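Local structure of uncharacterized conserved protein of COG5135 (Nostoc punctiforme, 2I51) at residues Ala14-Gln28 with Glu76-Phe88. The protein binds flavin mononucleotide as a two-subunit assembly and is probably an oxidoreductase related to pyridoxamine 5'-phosphate oxidase. Sequence-based numbering, arbitrary orientation. Where two conformers were deposited one is given.
With FMN (flavin mononucleotide), chain P; FMN (flavin mononucleotide), chain C; EDO (1,2-ethanediol), chain G; EDO (1,2-ethanediol), chain D.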
loop_
_atom_site.group_PDB
_atom_site.type_symbol
_atom_site.label_atom_id
_atom_site.label_comp_id
_atom_site.label_asym_id
_atom_site.label_seq_id
_atom_site.Cartn_x
_atom_site.Cartn_y
_atom_site.Cartn_z
ATOM N N ALA A 14 6.230 3.977 17.537
ATOM C CA ALA A 14 6.055 2.824 16.655
ATOM C C ALA A 14 7.394 2.367 16.094
ATOM O O ALA A 14 7.733 1.171 16.142
ATOM C CB ALA A 14 5.063 3.171 15.526
ATOM N N LEU A 15 8.198 3.320 15.623
ATOM C CA LEU A 15 9.505 2.952 15.065
ATOM C C LEU A 15 10.357 2.266 16.129
ATOM O O LEU A 15 10.975 1.222 15.885
ATOM C CB LEU A 15 10.237 4.201 14.554
ATOM C CG LEU A 15 9.697 4.743 13.238
ATOM C CD1 LEU A 15 10.164 6.184 13.043
ATOM C CD2 LEU A 15 10.115 3.836 12.062
ATOM N N HIS A 16 10.401 2.808 17.336
ATOM C CA HIS A 16 11.203 2.226 18.373
ATOM C C HIS A 16 10.772 0.803 18.729
ATOM O O HIS A 16 11.602 -0.099 18.894
ATOM C CB HIS A 16 11.240 3.149 19.586
ATOM C CG HIS A 16 12.093 2.650 20.685
ATOM N ND1 HIS A 16 13.457 2.495 20.536
ATOM C CD2 HIS A 16 11.784 2.260 21.941
ATOM C CE1 HIS A 16 13.947 2.010 21.678
ATOM N NE2 HIS A 16 12.952 1.852 22.542
ATOM N N ARG A 17 9.471 0.592 18.880
ATOM C CA ARG A 17 8.963 -0.699 19.315
ATOM C C ARG A 17 8.976 -1.721 18.206
ATOM O O ARG A 17 8.778 -2.907 18.474
ATOM C CB ARG A 17 7.564 -0.560 19.881
ATOM C CG ARG A 17 7.499 0.124 21.200
ATOM C CD ARG A 17 6.108 0.132 21.742
ATOM N NE ARG A 17 5.272 0.894 20.835
ATOM C CZ ARG A 17 3.958 1.002 20.891
ATOM N NH1 ARG A 17 3.270 0.446 21.860
ATOM N NH2 ARG A 17 3.344 1.734 19.961
ATOM N N ASN A 18 9.272 -1.303 16.993
ATOM C CA ASN A 18 9.408 -2.202 15.841
ATOM C C ASN A 18 10.834 -2.312 15.308
ATOM O O ASN A 18 11.049 -2.865 14.229
ATOM C CB ASN A 18 8.431 -1.820 14.715
ATOM C CG ASN A 18 7.010 -2.119 15.063
ATOM O OD1 ASN A 18 6.473 -3.140 14.618
ATOM N ND2 ASN A 18 6.372 -1.278 15.847
ATOM N N ARG A 19 11.815 -1.812 16.054
ATOM C CA ARG A 19 13.186 -1.702 15.580
ATOM C C ARG A 19 13.833 -3.078 15.313
ATOM O O ARG A 19 14.830 -3.089 14.569
ATOM C CB ARG A 19 14.012 -0.885 16.563
ATOM C CG ARG A 19 14.279 -1.515 17.854
ATOM C CD ARG A 19 14.958 -0.508 18.813
ATOM N NE ARG A 19 15.306 -1.110 20.077
ATOM C CZ ARG A 19 14.476 -1.433 21.050
ATOM N NH1 ARG A 19 13.171 -1.197 20.997
ATOM N NH2 ARG A 19 14.969 -1.985 22.157
ATOM N N SER A 20 13.286 -4.157 15.866
ATOM C CA SER A 20 13.851 -5.523 15.653
ATOM C C SER A 20 13.507 -6.004 14.238
ATOM O O SER A 20 14.069 -7.014 13.786
ATOM C CB SER A 20 13.317 -6.514 16.663
ATOM O OG SER A 20 11.929 -6.686 16.605
ATOM N N LEU A 21 12.551 -5.346 13.576
ATOM C CA LEU A 21 12.113 -5.750 12.224
ATOM C C LEU A 21 12.609 -4.766 11.201
ATOM O O LEU A 21 12.136 -3.612 11.153
ATOM C CB LEU A 21 10.618 -5.846 12.169
ATOM C CG LEU A 21 9.906 -6.660 13.242
ATOM C CD1 LEU A 21 8.387 -6.508 13.058
ATOM C CD2 LEU A 21 10.323 -8.140 13.226
ATOM N N VAL A 22 13.547 -5.182 10.347
ATOM C CA VAL A 22 14.082 -4.276 9.326
ATOM C C VAL A 22 12.957 -3.673 8.471
ATOM O O VAL A 22 12.963 -2.489 8.077
ATOM C CB VAL A 22 15.100 -4.978 8.393
ATOM C CG1 VAL A 22 15.518 -4.049 7.212
ATOM C CG2 VAL A 22 16.320 -5.422 9.191
ATOM N N TYR A 23 11.976 -4.524 8.192
ATOM C CA TYR A 23 10.884 -4.189 7.324
ATOM C C TYR A 23 9.782 -3.298 7.914
ATOM O O TYR A 23 8.813 -2.923 7.257
ATOM C CB TYR A 23 10.264 -5.471 6.748
ATOM C CG TYR A 23 9.973 -6.574 7.742
ATOM C CD1 TYR A 23 8.760 -6.623 8.381
ATOM C CD2 TYR A 23 10.890 -7.588 7.981
ATOM C CE1 TYR A 23 8.472 -7.627 9.238
ATOM C CE2 TYR A 23 10.583 -8.644 8.784
ATOM C CZ TYR A 23 9.389 -8.664 9.434
ATOM O OH TYR A 23 9.099 -9.739 10.280
ATOM N N ALA A 24 9.913 -2.953 9.179
ATOM C CA ALA A 24 8.988 -1.993 9.776
ATOM C C ALA A 24 9.248 -0.590 9.220
ATOM O O ALA A 24 8.441 0.286 9.449
ATOM C CB ALA A 24 9.123 -1.980 11.269
ATOM N N ARG A 25 10.361 -0.386 8.510
ATOM C CA ARG A 25 10.624 0.875 7.819
ATOM C C ARG A 25 10.164 0.829 6.361
ATOM O O ARG A 25 10.409 1.780 5.613
ATOM C CB ARG A 25 12.053 1.285 7.962
ATOM C CG ARG A 25 12.326 1.648 9.473
ATOM C CD ARG A 25 13.757 1.887 9.757
ATOM N NE ARG A 25 14.182 3.083 9.059
ATOM C CZ ARG A 25 14.264 4.311 9.581
ATOM N NH1 ARG A 25 13.975 4.547 10.858
ATOM N NH2 ARG A 25 14.663 5.319 8.800
ATOM N N TYR A 26 9.413 -0.191 5.977
ATOM C CA TYR A 26 8.878 -0.275 4.633
ATOM C C TYR A 26 7.411 0.134 4.673
ATOM O O TYR A 26 6.648 -0.267 5.577
ATOM C CB TYR A 26 8.968 -1.688 4.083
ATOM C CG TYR A 26 10.325 -2.293 4.008
ATOM C CD1 TYR A 26 11.465 -1.546 4.102
ATOM C CD2 TYR A 26 10.448 -3.660 3.867
ATOM C CE1 TYR A 26 12.731 -2.171 4.071
ATOM C CE2 TYR A 26 11.655 -4.270 3.823
ATOM C CZ TYR A 26 12.782 -3.534 3.918
ATOM O OH TYR A 26 14.041 -4.167 3.883
ATOM N N LEU A 27 6.982 0.961 3.733
ATOM C CA LEU A 27 5.616 1.452 3.725
ATOM C C LEU A 27 5.124 1.510 2.286
ATOM O O LEU A 27 5.916 1.439 1.324
ATOM C CB LEU A 27 5.508 2.793 4.447
ATOM C CG LEU A 27 6.374 3.950 3.951
ATOM C CD1 LEU A 27 5.813 4.494 2.617
ATOM C CD2 LEU A 27 6.454 5.099 5.042
ATOM N N GLN A 28 3.829 1.657 2.090
ATOM C CA GLN A 28 3.229 1.636 0.761
ATOM C C GLN A 28 2.743 3.001 0.342
ATOM O O GLN A 28 1.919 3.617 1.069
ATOM C CB GLN A 28 2.114 0.585 0.690
ATOM C CG GLN A 28 2.624 -0.847 0.767
ATOM C CD GLN A 28 3.177 -1.261 2.087
ATOM O OE1 GLN A 28 2.611 -0.919 3.144
ATOM N NE2 GLN A 28 4.326 -1.972 2.073
ATOM N N GLU A 76 -1.028 9.060 -0.774
ATOM C CA GLU A 76 -1.378 8.588 0.536
ATOM C C GLU A 76 -0.530 7.364 0.852
ATOM O O GLU A 76 -0.492 6.391 0.064
ATOM C CB GLU A 76 -2.846 8.181 0.621
ATOM C CG GLU A 76 -3.257 7.833 2.063
ATOM C CD GLU A 76 -4.769 7.846 2.250
ATOM O OE1 GLU A 76 -5.408 8.939 2.073
ATOM O OE2 GLU A 76 -5.367 6.806 2.576
ATOM N N ILE A 77 0.214 7.452 1.949
ATOM C CA ILE A 77 0.952 6.287 2.377
ATOM C C ILE A 77 0.121 5.492 3.386
ATOM O O ILE A 77 -0.729 6.024 4.109
ATOM C CB ILE A 77 2.334 6.628 2.909
ATOM C CG1 ILE A 77 2.202 7.578 4.111
ATOM C CG2 ILE A 77 3.242 7.149 1.762
ATOM C CD1 ILE A 77 3.510 7.737 4.902
ATOM N N CYS A 78 0.330 4.177 3.380
ATOM C CA CYS A 78 -0.180 3.305 4.406
ATOM C C CYS A 78 1.020 2.603 4.955
ATOM O O CYS A 78 1.820 2.026 4.227
ATOM C CB CYS A 78 -1.180 2.332 3.843
ATOM S SG CYS A 78 -1.919 1.295 5.113
ATOM N N TRP A 79 1.150 2.660 6.278
ATOM C CA TRP A 79 2.340 2.163 6.995
ATOM C C TRP A 79 1.876 1.283 8.147
ATOM O O TRP A 79 1.234 1.773 9.087
ATOM C CB TRP A 79 3.109 3.330 7.488
ATOM C CG TRP A 79 4.520 3.064 7.988
ATOM C CD1 TRP A 79 5.199 1.873 8.068
ATOM C CD2 TRP A 79 5.447 4.095 8.361
ATOM N NE1 TRP A 79 6.515 2.124 8.461
ATOM C CE2 TRP A 79 6.686 3.463 8.619
ATOM C CE3 TRP A 79 5.376 5.482 8.413
ATOM C CZ2 TRP A 79 7.830 4.199 8.984
ATOM C CZ3 TRP A 79 6.463 6.194 8.842
ATOM C CH2 TRP A 79 7.664 5.551 9.093
ATOM N N TYR A 80 2.159 -0.004 8.054
ATOM C CA TYR A 80 1.766 -0.968 9.048
ATOM C C TYR A 80 2.975 -1.446 9.834
ATOM O O TYR A 80 4.034 -1.814 9.255
ATOM C CB TYR A 80 1.013 -2.187 8.419
ATOM C CG TYR A 80 0.591 -3.185 9.431
ATOM C CD1 TYR A 80 -0.369 -2.846 10.381
ATOM C CD2 TYR A 80 1.184 -4.437 9.543
ATOM C CE1 TYR A 80 -0.733 -3.702 11.395
ATOM C CE2 TYR A 80 0.813 -5.323 10.567
ATOM C CZ TYR A 80 -0.172 -4.963 11.487
ATOM O OH TYR A 80 -0.530 -5.788 12.499
ATOM N N PHE A 81 2.840 -1.452 11.157
ATOM C CA PHE A 81 3.893 -1.823 12.102
ATOM C C PHE A 81 3.528 -3.149 12.730
ATOM O O PHE A 81 2.644 -3.233 13.549
ATOM C CB PHE A 81 4.010 -0.741 13.172
ATOM C CG PHE A 81 4.685 0.503 12.689
ATOM C CD1 PHE A 81 6.043 0.632 12.738
ATOM C CD2 PHE A 81 3.945 1.544 12.146
ATOM C CE1 PHE A 81 6.684 1.821 12.295
ATOM C CE2 PHE A 81 4.546 2.691 11.673
ATOM C CZ PHE A 81 5.909 2.858 11.774
ATOM N N PRO A 82 4.207 -4.233 12.301
ATOM C CA PRO A 82 3.731 -5.545 12.678
ATOM C C PRO A 82 3.875 -5.979 14.111
ATOM O O PRO A 82 3.060 -6.768 14.587
ATOM C CB PRO A 82 4.492 -6.489 11.729
ATOM C CG PRO A 82 4.981 -5.715 10.690
ATOM C CD PRO A 82 5.261 -4.305 11.280
ATOM N N ASN A 83 4.852 -5.439 14.837
ATOM C CA ASN A 83 5.061 -5.866 16.218
ATOM C C ASN A 83 4.045 -5.224 17.163
ATOM O O ASN A 83 3.698 -5.753 18.187
ATOM C CB ASN A 83 6.431 -5.420 16.712
ATOM C CG ASN A 83 7.457 -6.484 16.671
ATOM O OD1 ASN A 83 7.194 -7.613 16.276
ATOM N ND2 ASN A 83 8.676 -6.118 17.093
ATOM N N THR A 84 3.613 -4.018 16.834
ATOM C CA THR A 84 2.661 -3.300 17.646
ATOM C C THR A 84 1.253 -3.255 17.072
ATOM O O THR A 84 0.358 -2.747 17.737
ATOM C CB THR A 84 3.155 -1.871 17.886
ATOM O OG1 THR A 84 3.460 -1.266 16.639
ATOM C CG2 THR A 84 4.443 -1.883 18.778
ATOM N N ARG A 85 1.052 -3.826 15.880
ATOM C CA ARG A 85 -0.302 -3.940 15.283
ATOM C C ARG A 85 -0.972 -2.557 15.167
ATOM O O ARG A 85 -2.114 -2.348 15.576
ATOM C CB ARG A 85 -1.164 -4.939 16.055
ATOM C CG ARG A 85 -0.559 -6.330 16.120
ATOM C CD ARG A 85 -1.512 -7.337 16.833
ATOM N NE ARG A 85 -2.760 -7.528 16.102
ATOM C CZ ARG A 85 -3.998 -7.481 16.601
ATOM N NH1 ARG A 85 -4.277 -7.287 17.907
ATOM N NH2 ARG A 85 -4.999 -7.654 15.762
ATOM N N GLU A 86 -0.232 -1.602 14.587
ATOM C CA GLU A 86 -0.753 -0.261 14.352
ATOM C C GLU A 86 -0.517 0.198 12.933
ATOM O O GLU A 86 0.454 -0.242 12.302
ATOM C CB GLU A 86 -0.183 0.722 15.364
ATOM C CG GLU A 86 1.244 0.951 15.256
ATOM C CD GLU A 86 1.802 1.729 16.473
ATOM O OE1 GLU A 86 1.302 2.833 16.775
ATOM O OE2 GLU A 86 2.787 1.243 17.065
ATOM N N GLN A 87 -1.396 1.049 12.423
ATOM C CA GLN A 87 -1.326 1.523 11.088
ATOM C C GLN A 87 -1.378 3.043 11.091
ATOM O O GLN A 87 -2.153 3.623 11.853
ATOM C CB GLN A 87 -2.518 0.995 10.305
ATOM C CG GLN A 87 -2.731 1.560 8.896
ATOM C CD GLN A 87 -3.917 0.945 8.215
ATOM O OE1 GLN A 87 -3.739 0.061 7.369
ATOM N NE2 GLN A 87 -5.099 1.385 8.562
ATOM N N PHE A 88 -0.531 3.672 10.273
ATOM C CA PHE A 88 -0.624 5.091 9.980
ATOM C C PHE A 88 -0.932 5.270 8.498
ATOM O O PHE A 88 -0.226 4.743 7.626
ATOM C CB PHE A 88 0.654 5.842 10.308
ATOM C CG PHE A 88 1.050 5.819 11.732
ATOM C CD1 PHE A 88 1.621 4.707 12.306
ATOM C CD2 PHE A 88 0.828 6.956 12.521
ATOM C CE1 PHE A 88 2.017 4.705 13.667
ATOM C CE2 PHE A 88 1.237 6.957 13.870
ATOM C CZ PHE A 88 1.849 5.833 14.422
HETATM N N1 FMN P . -10.531 -2.929 7.082
HETATM C C2 FMN P . -11.424 -3.663 6.316
HETATM O O2 FMN P . -12.420 -3.126 5.817
HETATM N N3 FMN P . -11.181 -4.979 6.061
HETATM C C4 FMN P . -10.124 -5.692 6.573
HETATM O O4 FMN P . -9.871 -6.850 6.221
HETATM C C4A FMN P . -9.222 -4.973 7.353
HETATM N N5 FMN P . -8.127 -5.634 7.908
HETATM C C5A FMN P . -7.152 -4.850 8.525
HETATM C C6 FMN P . -5.984 -5.449 8.971
HETATM C C7 FMN P . -4.985 -4.711 9.622
HETATM C C7M FMN P . -3.664 -5.374 9.972
HETATM C C8 FMN P . -5.171 -3.353 9.826
HETATM C C8M FMN P . -4.009 -2.478 10.313
HETATM C C9 FMN P . -6.344 -2.758 9.417
HETATM C C9A FMN P . -7.359 -3.485 8.762
HETATM N N10 FMN P . -8.561 -2.880 8.361
HETATM C C10 FMN P . -9.462 -3.600 7.576
HETATM C "C1'" FMN P . -8.899 -1.457 8.666
HETATM C "C2'" FMN P . -8.539 -0.605 7.469
HETATM O "O2'" FMN P . -7.096 -0.491 7.307
HETATM C "C3'" FMN P . -9.189 0.788 7.552
HETATM O "O3'" FMN P . -8.841 1.418 8.799
HETATM C "C4'" FMN P . -10.698 0.625 7.508
HETATM O "O4'" FMN P . -11.146 -0.355 6.571
HETATM C "C5'" FMN P . -11.265 1.960 7.078
HETATM O "O5'" FMN P . -10.819 2.296 5.788
HETATM P P FMN P . -11.560 3.331 4.840
HETATM O O1P FMN P . -12.814 2.677 4.322
HETATM O O2P FMN P . -11.892 4.478 5.792
HETATM O O3P FMN P . -10.610 3.710 3.767
HETATM N N1 FMN C . 11.318 1.794 -5.085
HETATM C C2 FMN C . 11.728 3.069 -4.964
HETATM O O2 FMN C . 11.615 3.884 -5.886
HETATM N N3 FMN C . 12.241 3.506 -3.759
HETATM C C4 FMN C . 12.386 2.686 -2.679
HETATM O O4 FMN C . 12.729 3.136 -1.524
HETATM C C4A FMN C . 11.968 1.369 -2.790
HETATM N N5 FMN C . 12.114 0.483 -1.736
HETATM C C5A FMN C . 11.485 -0.786 -1.848
HETATM C C6 FMN C . 11.513 -1.639 -0.767
HETATM C C7 FMN C . 10.937 -2.920 -0.812
HETATM C C7M FMN C . 10.762 -3.717 0.454
HETATM C C8 FMN C . 10.381 -3.320 -2.026
HETATM C C8M FMN C . 9.517 -4.587 -2.063
HETATM C C9 FMN C . 10.369 -2.465 -3.130
HETATM C C9A FMN C . 10.960 -1.211 -3.057
HETATM N N10 FMN C . 10.982 -0.357 -4.136
HETATM C C10 FMN C . 11.417 0.927 -4.012
HETATM C "C1'" FMN C . 10.552 -0.825 -5.522
HETATM C "C2'" FMN C . 9.112 -0.346 -5.747
HETATM O "O2'" FMN C . 8.193 -1.064 -4.885
HETATM C "C3'" FMN C . 8.658 -0.423 -7.217
HETATM O "O3'" FMN C . 8.892 -1.742 -7.669
HETATM C "C4'" FMN C . 9.528 0.559 -8.030
HETATM O "O4'" FMN C . 9.767 1.812 -7.381
HETATM C "C5'" FMN C . 8.776 0.859 -9.325
HETATM O "O5'" FMN C . 7.519 1.441 -9.003
HETATM P P FMN C . 6.781 2.360 -10.045
HETATM O O1P FMN C . 7.495 3.652 -10.227
HETATM O O2P FMN C . 6.759 1.552 -11.381
HETATM O O3P FMN C . 5.365 2.497 -9.589
HETATM C C1 EDO G . -6.665 9.856 6.304
HETATM O O1 EDO G . -6.650 8.535 5.745
HETATM C C2 EDO G . -5.183 10.137 6.386
HETATM O O2 EDO G . -4.612 9.758 5.150
HETATM C C1 EDO D . 5.768 -5.723 20.824
HETATM O O1 EDO D . 4.642 -4.921 21.198
HETATM C C2 EDO D . 7.058 -4.960 21.061
HETATM O O2 EDO D . 6.783 -3.876 21.941
HETATM O O HOH W 1 0.485 2.025 19.613
HETATM O O HOH W 2 6.008 -2.465 7.579
HETATM O O HOH W 3 3.653 -0.825 5.738
#
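Strand pairing at one end and a helix-to-hairpin packing at the other join A14-Q28 to E76-F88: Q28 and C78 form an antiparallel hydrogen-bonded pair, while the end of helix 8-17 and the turn after it lie against the turn of the hairpin formed by strands 74-81 and 86-97. Between these ends lies W79, packed between L27 and F81. With CG anti to the backbone N (chi1 -167°), W79 turns its indole so that W79 NE1 donates to A24 O, 2.8 Å away at the ring edge, and the one polar atom of a large apolar group satisfies a buried carbonyl. L27 CD2 sits over the six-membered ring, 3.6 Å from W79 CE3, and F81 CZ lies against the opposite face. A leucine in place of W79 would probably leave A24 O without its donor and open a gap between L27 and F81. A14, with its small side chain, lets the helix end come close to the hairpin: A14 CB stands almost exactly on the normal of the F81 ring, 3.6 Å from the centroid. N18, the first residue past the helix, uses both ends of its amide. N18 ND2 gives one hydrogen to A14 O and the other to T84 OG1 (3.0 Å), nearly in the amide plane, while N18 OD1 receives N83 N at 2.8 Å; three bonds thus fix the amide's rotation. T84 OG1 passes its own hydrogen to the anti lone pair of E86 OE2, which also meets R17 NH2 in a 3.0 Å salt bridge, the guanidinium and carboxylate planes 84° apart. T84 CG2 lies over the guanidinium's centre. A G1 bulge at R85 and E86 shapes this hairpin, part of the FMN-binding split-barrel fold of the pyridoxamine 5'-phosphate oxidase family, whose dimer places Y26 beside one flavin and Y80 and Q87 beside the other.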